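Local coordinates for ribosomal silencing factor RsfS (Chromobacterium violaceum, PDB 2ID1), which probably silences ribosomes by binding ribosomal protein uL14 on the large subunit, which blocks its joining to the small subunit and so represses translation, at residues 37-42 and 88-93. Residues are numbered along the deposited sequence; the frame is centred on the assembly and turned at random.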
HETATM    1  N   MSE A  37       2.912  -6.580   4.959  1.00 48.20           N
HETATM    2  CA  MSE A  37       2.737  -5.209   4.495  1.00 47.83           C
HETATM    3  C   MSE A  37       2.850  -5.178   2.984  1.00 45.88           C
HETATM    4  O   MSE A  37       3.608  -5.941   2.398  1.00 45.99           O
HETATM    5  CB  MSE A  37       3.811  -4.296   5.069  1.00 51.23           C
HETATM    6  CG  MSE A  37       3.797  -2.923   4.431  1.00 57.70           C
HETATM    7 SE   MSE A  37       4.983  -1.646   5.252  1.00 67.26          SE
HETATM    8  CE  MSE A  37       3.893  -1.155   6.801  1.00 65.30           C
ATOM      9  N   ILE A  38       2.114  -4.278   2.352  1.00 43.50           N
ATOM     10  CA  ILE A  38       2.145  -4.172   0.901  1.00 40.36           C
ATOM     11  C   ILE A  38       2.300  -2.714   0.495  1.00 39.33           C
ATOM     12  O   ILE A  38       1.649  -1.837   1.053  1.00 39.70           O
ATOM     13  CB  ILE A  38       0.849  -4.720   0.288  1.00 39.19           C
ATOM     14  CG1 ILE A  38       0.635  -6.159   0.744  1.00 37.09           C
ATOM     15  CG2 ILE A  38       0.912  -4.632  -1.223  1.00 37.07           C
ATOM     16  CD1 ILE A  38      -0.670  -6.740   0.300  1.00 38.04           C
ATOM     17  N   VAL A  39       3.159  -2.456  -0.481  1.00 36.92           N
ATOM     18  CA  VAL A  39       3.375  -1.096  -0.940  1.00 35.12           C
ATOM     19  C   VAL A  39       3.244  -1.051  -2.455  1.00 35.70           C
ATOM     20  O   VAL A  39       4.064  -1.636  -3.159  1.00 36.90           O
ATOM     21  CB  VAL A  39       4.782  -0.597  -0.574  1.00 34.37           C
ATOM     22  CG1 VAL A  39       5.006   0.789  -1.152  1.00 33.22           C
ATOM     23  CG2 VAL A  39       4.971  -0.602   0.933  1.00 32.40           C
ATOM     24  N   ALA A  40       2.217  -0.377  -2.966  1.00 34.29           N
ATOM     25  CA  ALA A  40       2.045  -0.277  -4.411  1.00 32.66           C
ATOM     26  C   ALA A  40       2.074   1.187  -4.811  1.00 31.97           C
ATOM     27  O   ALA A  40       1.790   2.070  -4.000  1.00 29.20           O
ATOM     28  CB  ALA A  40       0.736  -0.934  -4.844  1.00 32.92           C
ATOM     29  N   THR A  41       2.418   1.440  -6.068  1.00 33.17           N
ATOM     30  CA  THR A  41       2.515   2.807  -6.584  1.00 34.90           C
ATOM     31  C   THR A  41       1.385   3.237  -7.514  1.00 34.94           C
ATOM     32  O   THR A  41       0.940   2.469  -8.357  1.00 33.79           O
ATOM     33  CB  THR A  41       3.831   2.995  -7.352  1.00 35.10           C
ATOM     34  OG1 THR A  41       4.935   2.685  -6.492  1.00 38.15           O
ATOM     35  CG2 THR A  41       3.969   4.429  -7.841  1.00 35.59           C
ATOM     36  N   GLY A  42       0.936   4.474  -7.355  1.00 36.19           N
ATOM     37  CA  GLY A  42      -0.105   4.994  -8.219  1.00 40.18           C
ATOM     38  C   GLY A  42       0.438   6.220  -8.929  1.00 42.29           C
ATOM     39  O   GLY A  42       0.973   7.116  -8.269  1.00 43.93           O
ATOM     40  N   HIS A  88      -0.154  -0.011   1.610  1.00 30.39           N
ATOM     41  CA  HIS A  88       0.310   1.348   1.379  1.00 28.30           C
ATOM     42  C   HIS A  88       0.270   1.651  -0.112  1.00 28.66           C
ATOM     43  O   HIS A  88       0.941   0.986  -0.906  1.00 28.91           O
ATOM     44  CB  HIS A  88       1.741   1.544   1.850  1.00 25.43           C
ATOM     45  CG  HIS A  88       1.876   1.735   3.322  1.00 26.57           C
ATOM     46  ND1 HIS A  88       1.865   0.689   4.212  1.00 26.47           N
ATOM     47  CD2 HIS A  88       2.028   2.860   4.061  1.00 27.63           C
ATOM     48  CE1 HIS A  88       2.007   1.156   5.440  1.00 27.45           C
ATOM     49  NE2 HIS A  88       2.107   2.472   5.375  1.00 26.61           N
ATOM     50  N   VAL A  89      -0.526   2.649  -0.488  1.00 28.33           N
ATOM     51  CA  VAL A  89      -0.632   3.076  -1.877  1.00 28.02           C
ATOM     52  C   VAL A  89      -0.104   4.498  -1.871  1.00 29.39           C
ATOM     53  O   VAL A  89      -0.629   5.349  -1.154  1.00 29.38           O
ATOM     54  CB  VAL A  89      -2.077   3.066  -2.345  1.00 26.36           C
ATOM     55  CG1 VAL A  89      -2.143   3.415  -3.809  1.00 24.87           C
ATOM     56  CG2 VAL A  89      -2.683   1.708  -2.091  1.00 25.97           C
HETATM   57  N   MSE A  90       0.945   4.757  -2.646  1.00 31.11           N
HETATM   58  CA  MSE A  90       1.520   6.094  -2.662  1.00 32.87           C
HETATM   59  C   MSE A  90       2.110   6.530  -4.003  1.00 32.22           C
HETATM   60  O   MSE A  90       2.443   5.701  -4.847  1.00 33.85           O
HETATM   61  CB  MSE A  90       2.562   6.188  -1.556  1.00 35.23           C
HETATM   62  CG  MSE A  90       3.443   4.952  -1.421  1.00 41.90           C
HETATM   63 SE   MSE A  90       4.585   4.954   0.195  1.00 51.92          SE
HETATM   64  CE  MSE A  90       4.315   3.107   0.740  1.00 50.51           C
ATOM     65  N   LEU A  91       2.199   7.840  -4.213  1.00 29.31           N
ATOM     66  CA  LEU A  91       2.765   8.383  -5.448  1.00 27.27           C
ATOM     67  C   LEU A  91       4.245   8.058  -5.525  1.00 27.53           C
ATOM     68  O   LEU A  91       4.938   8.035  -4.506  1.00 28.16           O
ATOM     69  CB  LEU A  91       2.609   9.884  -5.475  1.00 25.97           C
ATOM     70  CG  LEU A  91       1.209  10.403  -5.740  1.00 24.96           C
ATOM     71  CD1 LEU A  91       1.095  11.816  -5.219  1.00 24.96           C
ATOM     72  CD2 LEU A  91       0.928  10.340  -7.222  1.00 22.51           C
ATOM     73  N   PRO A  92       4.766   7.858  -6.742  1.00 27.54           N
ATOM     74  CA  PRO A  92       6.182   7.527  -6.954  1.00 28.36           C
ATOM     75  C   PRO A  92       7.157   8.418  -6.174  1.00 29.38           C
ATOM     76  O   PRO A  92       8.054   7.914  -5.479  1.00 28.39           O
ATOM     77  CB  PRO A  92       6.345   7.661  -8.467  1.00 27.28           C
ATOM     78  CG  PRO A  92       5.315   8.695  -8.826  1.00 26.67           C
ATOM     79  CD  PRO A  92       4.135   8.265  -8.008  1.00 27.32           C
ATOM     80  N   ALA A  93       6.979   9.739  -6.291  1.00 29.84           N
ATOM     81  CA  ALA A  93       7.826  10.712  -5.585  1.00 29.29           C
ATOM     82  C   ALA A  93       7.672  10.566  -4.071  1.00 29.76           C
ATOM     83  O   ALA A  93       8.621  10.784  -3.321  1.00 30.10           O
ATOM     84  CB  ALA A  93       7.467  12.135  -6.010  1.00 28.13           C
TER
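Val39 pairs with His88, Ala40 with Val89 and Thr41 with Met90 where strands 37-41 and 88-90 run side by side in parallel, their axes 4.7 Å apart and 18° from exact alignment. Four backbone hydrogen bonds zip them together: His88 N to Ile38 O (2.6 Å), Ala40 N to His88 O (2.8 Å), Met90 N to Ala40 O (3.1 Å) and, past the end of the first strand, Gly42 N to Met90 O (3.2 Å). In this last bond the donor stands above the carbonyl plane; the pairing still carries on here, with Leu91 CA facing Gly42 O.

Val39, Thr41, His88 and Met90 share one face of the sheet, which His88 and Met90 bring against Ile100 of helix 100-103. Met37, a selenomethionine, is extended through chi1 and chi2, which carries SE obliquely to the His88 ring, 4.6 Å from its centroid, and the bend at chi3 (-79°) turns CE toward His88 CE1; Trp77 also meets this ring. Val39 CG2 rests on His88 CB at 4.0 Å. At the strand end, Thr41 CG2 reaches across to Pro92 CD (3.8 Å), while Thr41 OG1 is hydrogen-bonded to Arg95 NH2 in the helix that Pro92 begins.

Ile38 and Val89 lie on the other face, packed against Leu14 of helix 3-16. The pair forms the parallel centre of the four-stranded mixed sheet, flanked by antiparallel strands 22-26 and 77-82, in the alpha-beta fold of the Iojap/RsfS family.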